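Local coordinates for protein glucose-6-phosphate isomerase (Chlamydia trachomatis D/UW-3/CX, PDB 6OTU) that catalyses the reversible isomerization of glucose-6-phosphate to fructose-6-phosphate, at residues Ile199-Thr204 with Arg226-Asn231; Ala139-Ile144 with Tyr256-His261; Ser150-Ile155 with Gly277-Gly282. One frame throughout, in Å; residues are numbered along the deposited sequence.

Contact 1 of 3, residues Ile199-Thr204 with Arg226-Asn231; sequences IDLEQT and RQAYQN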
loop_
_atom_site.group_PDB
_atom_site.type_symbol
_atom_site.label_atom_id
_atom_site.label_comp_id
_atom_site.label_asym_id
_atom_site.label_seq_id
_atom_site.Cartn_x
_atom_site.Cartn_y
_atom_site.Cartn_z
ATOM N N ILE A 199 7.023 21.854 -13.361
ATOM C CA ILE A 199 6.358 21.997 -14.656
ATOM C C ILE A 199 6.541 23.399 -15.225
ATOM O O ILE A 199 6.734 24.386 -14.501
ATOM C CB ILE A 199 4.858 21.653 -14.550
ATOM C CG1 ILE A 199 4.133 22.700 -13.692
ATOM C CG2 ILE A 199 4.669 20.254 -13.964
ATOM C CD1 ILE A 199 2.683 22.390 -13.409
ATOM N N ASP A 200 6.461 23.476 -16.550
ATOM C CA ASP A 200 6.375 24.739 -17.278
ATOM C C ASP A 200 4.892 25.031 -17.512
ATOM O O ASP A 200 4.234 24.336 -18.295
ATOM C CB ASP A 200 7.159 24.625 -18.586
ATOM C CG ASP A 200 7.052 25.857 -19.478
ATOM O OD1 ASP A 200 6.465 26.891 -19.079
ATOM O OD2 ASP A 200 7.576 25.774 -20.610
ATOM N N LEU A 201 4.363 26.047 -16.819
ATOM C CA LEU A 201 2.927 26.321 -16.876
ATOM C C LEU A 201 2.476 26.622 -18.297
ATOM O O LEU A 201 1.407 26.167 -18.723
ATOM C CB LEU A 201 2.557 27.479 -15.944
ATOM C CG LEU A 201 2.699 27.275 -14.425
ATOM C CD1 LEU A 201 2.444 28.573 -13.663
ATOM C CD2 LEU A 201 1.790 26.164 -13.906
ATOM N N GLU A 202 3.285 27.375 -19.055
ATOM C CA GLU A 202 2.917 27.692 -20.431
ATOM C C GLU A 202 2.727 26.431 -21.265
ATOM O O GLU A 202 1.957 26.435 -22.231
ATOM C CB GLU A 202 3.969 28.597 -21.065
ATOM C CG GLU A 202 3.369 29.612 -22.018
ATOM C CD GLU A 202 4.224 30.857 -22.163
ATOM O OE1 GLU A 202 3.656 31.935 -22.457
ATOM O OE2 GLU A 202 5.463 30.753 -21.982
ATOM N N GLN A 203 3.393 25.339 -20.886
ATOM C CA GLN A 203 3.315 24.069 -21.592
ATOM C C GLN A 203 2.351 23.088 -20.940
ATOM O O GLN A 203 2.260 21.939 -21.380
ATOM C CB GLN A 203 4.712 23.444 -21.687
ATOM C CG GLN A 203 5.521 23.916 -22.885
ATOM C CD GLN A 203 4.744 23.796 -24.194
ATOM O OE1 GLN A 203 4.399 22.694 -24.621
ATOM N NE2 GLN A 203 4.465 24.934 -24.831
ATOM N N THR A 204 1.621 23.508 -19.915
ATOM C CA THR A 204 0.870 22.594 -19.064
ATOM C C THR A 204 -0.620 22.733 -19.326
ATOM O O THR A 204 -1.150 23.847 -19.366
ATOM C CB THR A 204 1.162 22.851 -17.577
ATOM O OG1 THR A 204 2.543 22.575 -17.290
ATOM C CG2 THR A 204 0.299 21.962 -16.709
ATOM N N ARG A 226 -4.743 28.143 -10.472
ATOM C CA ARG A 226 -5.191 29.369 -11.124
ATOM C C ARG A 226 -4.346 30.552 -10.690
ATOM O O ARG A 226 -3.984 31.390 -11.518
ATOM C CB ARG A 226 -6.672 29.647 -10.828
ATOM C CG ARG A 226 -7.642 28.621 -11.399
ATOM C CD ARG A 226 -8.814 29.244 -12.146
ATOM N NE ARG A 226 -9.627 28.204 -12.785
ATOM C CZ ARG A 226 -10.086 28.260 -14.035
ATOM N NH1 ARG A 226 -9.825 29.320 -14.803
ATOM N NH2 ARG A 226 -10.814 27.254 -14.516
ATOM N N GLN A 227 -4.013 30.626 -9.395
ATOM C CA GLN A 227 -3.189 31.721 -8.891
ATOM C C GLN A 227 -1.781 31.658 -9.456
ATOM O O GLN A 227 -1.185 32.698 -9.758
ATOM C CB GLN A 227 -3.151 31.702 -7.364
ATOM C CG GLN A 227 -4.526 31.647 -6.732
ATOM C CD GLN A 227 -4.709 32.621 -5.599
ATOM O OE1 GLN A 227 -4.843 32.225 -4.438
ATOM N NE2 GLN A 227 -4.727 33.909 -5.927
ATOM N N ALA A 228 -1.234 30.447 -9.612
ATOM C CA ALA A 228 0.118 30.319 -10.144
ATOM C C ALA A 228 0.188 30.814 -11.587
ATOM O O ALA A 228 1.138 31.517 -11.954
ATOM C CB ALA A 228 0.604 28.868 -10.018
ATOM N N TYR A 229 -0.815 30.477 -12.414
ATOM C CA TYR A 229 -0.877 31.023 -13.772
ATOM C C TYR A 229 -0.963 32.543 -13.751
ATOM O O TYR A 229 -0.227 33.233 -14.468
ATOM C CB TYR A 229 -2.069 30.446 -14.530
ATOM C CG TYR A 229 -1.752 29.139 -15.207
ATOM C CD1 TYR A 229 -1.894 27.939 -14.526
ATOM C CD2 TYR A 229 -1.287 29.104 -16.517
ATOM C CE1 TYR A 229 -1.602 26.739 -15.128
ATOM C CE2 TYR A 229 -0.990 27.897 -17.136
ATOM C CZ TYR A 229 -1.153 26.724 -16.430
ATOM O OH TYR A 229 -0.858 25.522 -17.007
ATOM N N GLN A 230 -1.855 33.081 -12.921
ATOM C CA GLN A 230 -2.025 34.523 -12.839
ATOM C C GLN A 230 -0.769 35.210 -12.323
ATOM O O GLN A 230 -0.442 36.309 -12.780
ATOM C CB GLN A 230 -3.224 34.848 -11.955
ATOM C CG GLN A 230 -3.599 36.314 -11.945
ATOM C CD GLN A 230 -3.698 36.872 -10.543
ATOM O OE1 GLN A 230 -4.535 36.441 -9.743
ATOM N NE2 GLN A 230 -2.832 37.833 -10.230
ATOM N N ASN A 231 -0.043 34.576 -11.398
ATOM C CA ASN A 231 1.217 35.148 -10.922
ATOM C C ASN A 231 2.267 35.181 -12.027
ATOM O O ASN A 231 2.981 36.176 -12.183
ATOM C CB ASN A 231 1.737 34.359 -9.722
ATOM C CG ASN A 231 0.823 34.459 -8.522
ATOM O OD1 ASN A 231 -0.061 35.317 -8.467
ATOM N ND2 ASN A 231 1.023 33.568 -7.552
#

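Contact 2 of 3, residues Ala139-Ile144 with Tyr256-His261; sequences AEFLYI and YLEVFH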
loop_
_atom_site.group_PDB
_atom_site.type_symbol
_atom_site.label_atom_id
_atom_site.label_comp_id
_atom_site.label_asym_id
_atom_site.label_seq_id
_atom_site.Cartn_x
_atom_site.Cartn_y
_atom_site.Cartn_z
ATOM N N ALA A 139 -11.268 12.762 -29.262
ATOM C CA ALA A 139 -10.375 12.630 -30.409
ATOM C C ALA A 139 -10.119 13.979 -31.074
ATOM O O ALA A 139 -8.972 14.315 -31.386
ATOM C CB ALA A 139 -10.950 11.637 -31.417
ATOM N N GLU A 140 -11.176 14.775 -31.272
ATOM C CA GLU A 140 -11.016 16.114 -31.831
ATOM C C GLU A 140 -10.154 16.984 -30.932
ATOM O O GLU A 140 -9.315 17.757 -31.412
ATOM C CB GLU A 140 -12.378 16.778 -32.007
ATOM C CG GLU A 140 -13.042 16.602 -33.341
ATOM C CD GLU A 140 -14.408 17.270 -33.374
ATOM O OE1 GLU A 140 -14.820 17.838 -32.333
ATOM O OE2 GLU A 140 -15.066 17.235 -34.438
ATOM N N PHE A 141 -10.363 16.879 -29.619
ATOM C CA PHE A 141 -9.650 17.728 -28.676
ATOM C C PHE A 141 -8.169 17.358 -28.611
ATOM O O PHE A 141 -7.303 18.239 -28.499
ATOM C CB PHE A 141 -10.305 17.624 -27.294
ATOM C CG PHE A 141 -9.504 18.272 -26.195
ATOM C CD1 PHE A 141 -9.598 19.635 -25.960
ATOM C CD2 PHE A 141 -8.623 17.527 -25.432
ATOM C CE1 PHE A 141 -8.845 20.237 -24.960
ATOM C CE2 PHE A 141 -7.855 18.127 -24.427
ATOM C CZ PHE A 141 -7.966 19.471 -24.195
ATOM N N LEU A 142 -7.861 16.058 -28.684
ATOM C CA LEU A 142 -6.488 15.593 -28.489
ATOM C C LEU A 142 -5.592 15.928 -29.676
ATOM O O LEU A 142 -4.392 16.146 -29.490
ATOM C CB LEU A 142 -6.470 14.087 -28.237
ATOM C CG LEU A 142 -7.158 13.568 -26.974
ATOM C CD1 LEU A 142 -7.123 12.041 -26.970
ATOM C CD2 LEU A 142 -6.515 14.142 -25.696
ATOM N N TYR A 143 -6.149 15.941 -30.892
ATOM C CA TYR A 143 -5.393 16.360 -32.070
ATOM C C TYR A 143 -4.737 17.722 -31.846
ATOM O O TYR A 143 -3.590 17.944 -32.245
ATOM C CB TYR A 143 -6.333 16.380 -33.287
ATOM C CG TYR A 143 -5.713 16.699 -34.642
ATOM C CD1 TYR A 143 -5.282 17.988 -34.952
ATOM C CD2 TYR A 143 -5.594 15.719 -35.627
ATOM C CE1 TYR A 143 -4.726 18.289 -36.192
ATOM C CE2 TYR A 143 -5.039 16.013 -36.878
ATOM C CZ TYR A 143 -4.608 17.301 -37.148
ATOM O OH TYR A 143 -4.055 17.613 -38.369
ATOM N N ILE A 144 -5.447 18.637 -31.185
ATOM C CA ILE A 144 -4.910 19.969 -30.918
ATOM C C ILE A 144 -4.051 19.965 -29.659
ATOM O O ILE A 144 -2.931 20.486 -29.653
ATOM C CB ILE A 144 -6.059 20.990 -30.813
ATOM C CG1 ILE A 144 -6.810 21.086 -32.143
ATOM C CG2 ILE A 144 -5.541 22.363 -30.368
ATOM C CD1 ILE A 144 -8.290 21.389 -31.992
ATOM N N TYR A 256 -13.700 27.071 -18.516
ATOM C CA TYR A 256 -12.758 26.050 -18.956
ATOM C C TYR A 256 -12.586 26.071 -20.472
ATOM O O TYR A 256 -13.536 26.326 -21.224
ATOM C CB TYR A 256 -13.218 24.666 -18.497
ATOM C CG TYR A 256 -13.297 24.561 -16.988
ATOM C CD1 TYR A 256 -12.156 24.305 -16.230
ATOM C CD2 TYR A 256 -14.507 24.737 -16.321
ATOM C CE1 TYR A 256 -12.216 24.222 -14.862
ATOM C CE2 TYR A 256 -14.577 24.652 -14.949
ATOM C CZ TYR A 256 -13.429 24.398 -14.222
ATOM O OH TYR A 256 -13.489 24.312 -12.852
ATOM N N LEU A 257 -11.354 25.807 -20.908
ATOM C CA LEU A 257 -11.070 25.663 -22.332
ATOM C C LEU A 257 -11.960 24.600 -22.967
ATOM O O LEU A 257 -12.423 24.755 -24.101
ATOM C CB LEU A 257 -9.588 25.322 -22.532
ATOM C CG LEU A 257 -9.200 24.704 -23.881
ATOM C CD1 LEU A 257 -9.117 25.751 -24.993
ATOM C CD2 LEU A 257 -7.893 23.923 -23.763
ATOM N N GLU A 258 -12.210 23.512 -22.244
ATOM C CA GLU A 258 -13.124 22.474 -22.692
ATOM C C GLU A 258 -13.698 21.809 -21.453
ATOM O O GLU A 258 -13.125 21.889 -20.359
ATOM C CB GLU A 258 -12.431 21.449 -23.607
ATOM C CG GLU A 258 -13.345 20.400 -24.270
ATOM C CD GLU A 258 -14.511 21.000 -25.043
ATOM O OE1 GLU A 258 -15.505 21.406 -24.412
ATOM O OE2 GLU A 258 -14.447 21.056 -26.288
ATOM N N VAL A 259 -14.849 21.166 -21.632
ATOM C CA VAL A 259 -15.544 20.490 -20.545
ATOM C C VAL A 259 -16.011 19.136 -21.062
ATOM O O VAL A 259 -16.723 19.071 -22.070
ATOM C CB VAL A 259 -16.742 21.303 -20.020
ATOM C CG1 VAL A 259 -17.562 20.461 -19.026
ATOM C CG2 VAL A 259 -16.275 22.639 -19.402
ATOM N N PHE A 260 -15.612 18.060 -20.377
ATOM C CA PHE A 260 -16.065 16.706 -20.681
ATOM C C PHE A 260 -16.977 16.212 -19.561
ATOM O O PHE A 260 -16.914 16.682 -18.426
ATOM C CB PHE A 260 -14.873 15.746 -20.881
ATOM C CG PHE A 260 -13.992 16.106 -22.056
ATOM C CD1 PHE A 260 -14.278 15.626 -23.329
ATOM C CD2 PHE A 260 -12.883 16.944 -21.888
ATOM C CE1 PHE A 260 -13.462 15.962 -24.420
ATOM C CE2 PHE A 260 -12.068 17.292 -22.962
ATOM C CZ PHE A 260 -12.360 16.802 -24.237
ATOM N N HIS A 261 -17.832 15.252 -19.888
ATOM C CA HIS A 261 -18.875 14.806 -18.976
ATOM C C HIS A 261 -18.764 13.320 -18.668
ATOM O O HIS A 261 -18.424 12.509 -19.538
ATOM C CB HIS A 261 -20.272 15.067 -19.558
ATOM C CG HIS A 261 -20.509 16.483 -19.960
ATOM N ND1 HIS A 261 -20.939 16.832 -21.220
ATOM C CD2 HIS A 261 -20.384 17.641 -19.270
ATOM C CE1 HIS A 261 -21.068 18.145 -21.292
ATOM N NE2 HIS A 261 -20.734 18.660 -20.122
#

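Contact 3 of 3, residues Ser150-Ile155 with Gly277-Gly282; sequences STLVQI and GGVVLG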
loop_
_atom_site.group_PDB
_atom_site.type_symbol
_atom_site.label_atom_id
_atom_site.label_comp_id
_atom_site.label_asym_id
_atom_site.label_seq_id
_atom_site.Cartn_x
_atom_site.Cartn_y
_atom_site.Cartn_z
ATOM N N SER A 150 3.059 19.816 -23.515
ATOM C CA SER A 150 3.938 18.714 -23.162
ATOM C C SER A 150 3.574 18.067 -21.833
ATOM O O SER A 150 4.052 16.967 -21.548
ATOM C CB SER A 150 5.380 19.228 -23.100
ATOM O OG SER A 150 5.466 20.244 -22.115
ATOM N N THR A 151 2.719 18.706 -21.038
ATOM C CA THR A 151 2.532 18.392 -19.628
ATOM C C THR A 151 1.053 18.415 -19.271
ATOM O O THR A 151 0.359 19.385 -19.583
ATOM C CB THR A 151 3.286 19.413 -18.773
ATOM O OG1 THR A 151 4.668 19.401 -19.156
ATOM C CG2 THR A 151 3.153 19.103 -17.295
ATOM N N LEU A 152 0.577 17.369 -18.600
ATOM C CA LEU A 152 -0.797 17.319 -18.112
ATOM C C LEU A 152 -0.789 17.107 -16.602
ATOM O O LEU A 152 -0.066 16.238 -16.095
ATOM C CB LEU A 152 -1.602 16.206 -18.812
ATOM C CG LEU A 152 -3.109 16.181 -18.507
ATOM C CD1 LEU A 152 -3.892 15.752 -19.715
ATOM C CD2 LEU A 152 -3.459 15.288 -17.316
ATOM N N VAL A 153 -1.608 17.883 -15.888
ATOM C CA VAL A 153 -1.742 17.787 -14.430
ATOM C C VAL A 153 -3.192 17.469 -14.100
ATOM O O VAL A 153 -4.081 18.298 -14.318
ATOM C CB VAL A 153 -1.306 19.073 -13.721
ATOM C CG1 VAL A 153 -1.551 18.947 -12.218
ATOM C CG2 VAL A 153 0.165 19.372 -14.015
ATOM N N GLN A 154 -3.443 16.278 -13.575
ATOM C CA GLN A 154 -4.794 15.904 -13.182
ATOM C C GLN A 154 -5.012 16.301 -11.730
ATOM O O GLN A 154 -4.329 15.795 -10.836
ATOM C CB GLN A 154 -5.037 14.410 -13.365
ATOM C CG GLN A 154 -6.445 13.981 -13.013
ATOM C CD GLN A 154 -7.051 13.011 -14.021
ATOM O OE1 GLN A 154 -6.813 13.109 -15.234
ATOM N NE2 GLN A 154 -7.858 12.075 -13.521
ATOM N N ILE A 155 -5.951 17.215 -11.512
ATOM C CA ILE A 155 -6.390 17.628 -10.187
ATOM C C ILE A 155 -7.666 16.862 -9.875
ATOM O O ILE A 155 -8.664 16.980 -10.594
ATOM C CB ILE A 155 -6.624 19.148 -10.115
ATOM C CG1 ILE A 155 -5.316 19.912 -10.358
ATOM C CG2 ILE A 155 -7.245 19.535 -8.778
ATOM C CD1 ILE A 155 -5.444 21.425 -10.284
ATOM N N GLY A 277 -10.775 8.936 -16.962
ATOM C CA GLY A 277 -9.527 8.405 -17.477
ATOM C C GLY A 277 -9.240 8.801 -18.917
ATOM O O GLY A 277 -8.079 8.834 -19.338
ATOM N N GLY A 278 -10.284 9.117 -19.684
ATOM C CA GLY A 278 -10.103 9.310 -21.118
ATOM C C GLY A 278 -9.185 10.468 -21.466
ATOM O O GLY A 278 -8.364 10.367 -22.383
ATOM N N VAL A 279 -9.308 11.582 -20.738
ATOM C CA VAL A 279 -8.509 12.767 -21.047
ATOM C C VAL A 279 -7.027 12.503 -20.785
ATOM O O VAL A 279 -6.183 12.681 -21.670
ATOM C CB VAL A 279 -9.013 13.988 -20.257
ATOM C CG1 VAL A 279 -8.064 15.148 -20.452
ATOM C CG2 VAL A 279 -10.424 14.367 -20.692
ATOM N N VAL A 280 -6.684 12.085 -19.567
ATOM C CA VAL A 280 -5.269 11.923 -19.243
ATOM C C VAL A 280 -4.653 10.806 -20.075
ATOM O O VAL A 280 -3.549 10.955 -20.613
ATOM C CB VAL A 280 -5.072 11.696 -17.730
ATOM C CG1 VAL A 280 -5.777 10.435 -17.251
ATOM C CG2 VAL A 280 -3.579 11.655 -17.402
ATOM N N LEU A 281 -5.359 9.680 -20.215
ATOM C CA LEU A 281 -4.835 8.579 -21.015
ATOM C C LEU A 281 -4.725 8.981 -22.476
ATOM O O LEU A 281 -3.704 8.727 -23.124
ATOM C CB LEU A 281 -5.721 7.341 -20.863
ATOM C CG LEU A 281 -5.819 6.738 -19.452
ATOM C CD1 LEU A 281 -6.836 5.603 -19.424
ATOM C CD2 LEU A 281 -4.471 6.264 -18.945
ATOM N N GLY A 282 -5.769 9.616 -23.014
ATOM C CA GLY A 282 -5.718 10.049 -24.403
ATOM C C GLY A 282 -4.586 11.022 -24.688
ATOM O O GLY A 282 -3.917 10.924 -25.719
HETATM O O HOH W 1 -8.506 12.613 -17.343
#

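Contact 1 of 3, residues Ile199-Thr204 with Arg226-Asn231
Leu201 carries its CG beside the backbone N (chi1 -67°) with the branch extended beyond it, which sends the side chain out to helix 216-231; Tyr229, also turned toward its own backbone N (chi1 -87°), swings its ring back across to meet it. The leucine lies over one face of the ring: CB stands 4.0 Å from the Tyr229 centroid in a CH-pi contact, and CD2 comes within 3.7 Å of Tyr229 CE1. The other methyl, CD1, lies on the Ala228 carbonyl, 3.6 Å from Ala228 O, with Ala228 CB at 4.1 Å.

At the far end of the ring the phenol oxygen enters the turn. Thr204 O, near the ring plane, and Leu201 O both lie 2.9 Å from Tyr229 OH; a weak bond to Thr204 O is possible but not settled. Thr204 O has another partner in His239. Thr204 OG1 donates to Asp200 O at 2.6 Å from above the carbonyl plane, while Gln203 N comes from the opposite face, so two donors tie the short 3-10 turn together. The chemistry implies a largely apolar joint between turn and helix, the phenol oxygen set between two backbone carbonyls and probably bonded weakly to one.

Contact 2 of 3, residues Ala139-Ile144 with Tyr256-His261
Glu258 OE1 is gripped by several groups: Val259 N donates to its anti lone pair at 2.9 Å in a nearly straight bond (162°), and Arg137 and Lys253 both form salt bridges to the same oxygen. Two positive partners probably stabilise the ionised carboxylate and hold the bent side chain in place. Its aliphatic part then serves the contact, since Glu258 CB packs obliquely against Phe141 at 4.0 Å from CE1, the two side chains running past each other in opposite directions.

Phe141 carries the helix side of the contact. With CG anti to the backbone N (chi1 170°), its ring reaches off helix 122-148 toward the strand and meets three residues there. Phe260 presents its edge to one face of the Phe141 ring in a T-shaped pair, the centroids 5.5 Å apart and the planes at 81°; the leading atom, Phe260 CZ, is 3.8 Å from Phe141 CG. At the rim of the same ring, in its plane, Leu257 CD2 approaches CE1 to 4.0 Å. Val241 of the adjacent strand touches both phenylalanines. This is the helix-on-sheet packing of an alpha/beta domain of the SIS clan: helix 122-148 lies against the edge of a five-stranded parallel sheet, over its outermost strand 258-262 and the neighbouring strand 240-245.

Contact 3 of 3, residues Ser150-Ile155 with Gly277-Gly282
Val280 gives up the most surface here and sits between Leu152 and Gln154, two side chains that leave the same face of strand 151-155. Its CG1 is wedged in between N and C of its own backbone, with chi1 at 61°; its other methyl, CG2, is anti to N. The two branches thus divide the work: CG2 meets Leu152 CD2 at 3.6 Å, while CG1 stands 3.5 Å from Gln154 OE1. Leucine and glutamine both come in across the valine.

Leu152 spreads its own methyls over the helix. While CD2 takes the Val280 side chain, CD1 lies against the Val280 backbone at CA and reaches loosely toward Val279, 4.3 Å from its CG1, so the leucine spans two successive helix residues. Around it, Ile181 and Val207 from the strands on either side extend the apolar layer.

Helix 275-285 packs here on the five-stranded parallel sheet, as in the layered alpha/beta domains of the SIS clan. Locally the strand and helix run nearly antiparallel, at 158°, with their axes 9.6 Å apart, and strand 151-155 lies between strands 180-184 and 204-209.

Gln154 brings a polar amide into this buried layer. A bend in its chain and the rotation of the amide together bring OE1 against the valine, 3.4 Å from Val280 CB. That oxygen accepts a bond of 2.7 Å from a water, which in turn accepts from Val280 N at 2.9 Å, giving a single-water bridge from the sheet to the helix backbone. At the other end of the amide, Gln154 NE2 donates to Ser160 O and, weakly, to Val276 O. Ser160 lines the glucose-6-phosphate pocket, and the Gln154 side chain is about 9 Å from the bound sugar phosphate.

All three contacts pack around one five-stranded parallel sheet, on the same side of the chain's centre. Contacts 2 and 3 are neighbours, their centres about 11 Å apart; contact 1 lies about 16 Å from contact 3 and 19 Å from contact 2. Helix 122-148 leads into strand 151-155, and strand 258-262 into helix 275-285, so contacts 2 and 3 interlock along the chain, with contact 1 nested inside both loops. Leu142 packs on Gly282 and Phe260 on Val279; Gln203 O probably accepts from Ser150 N and Thr151 N, and Thr204 touches Thr151 and Val153. Together they join helices to the sheet, contact 3 coming nearest the sugar phosphate pocket, through Gln154 and Ser160.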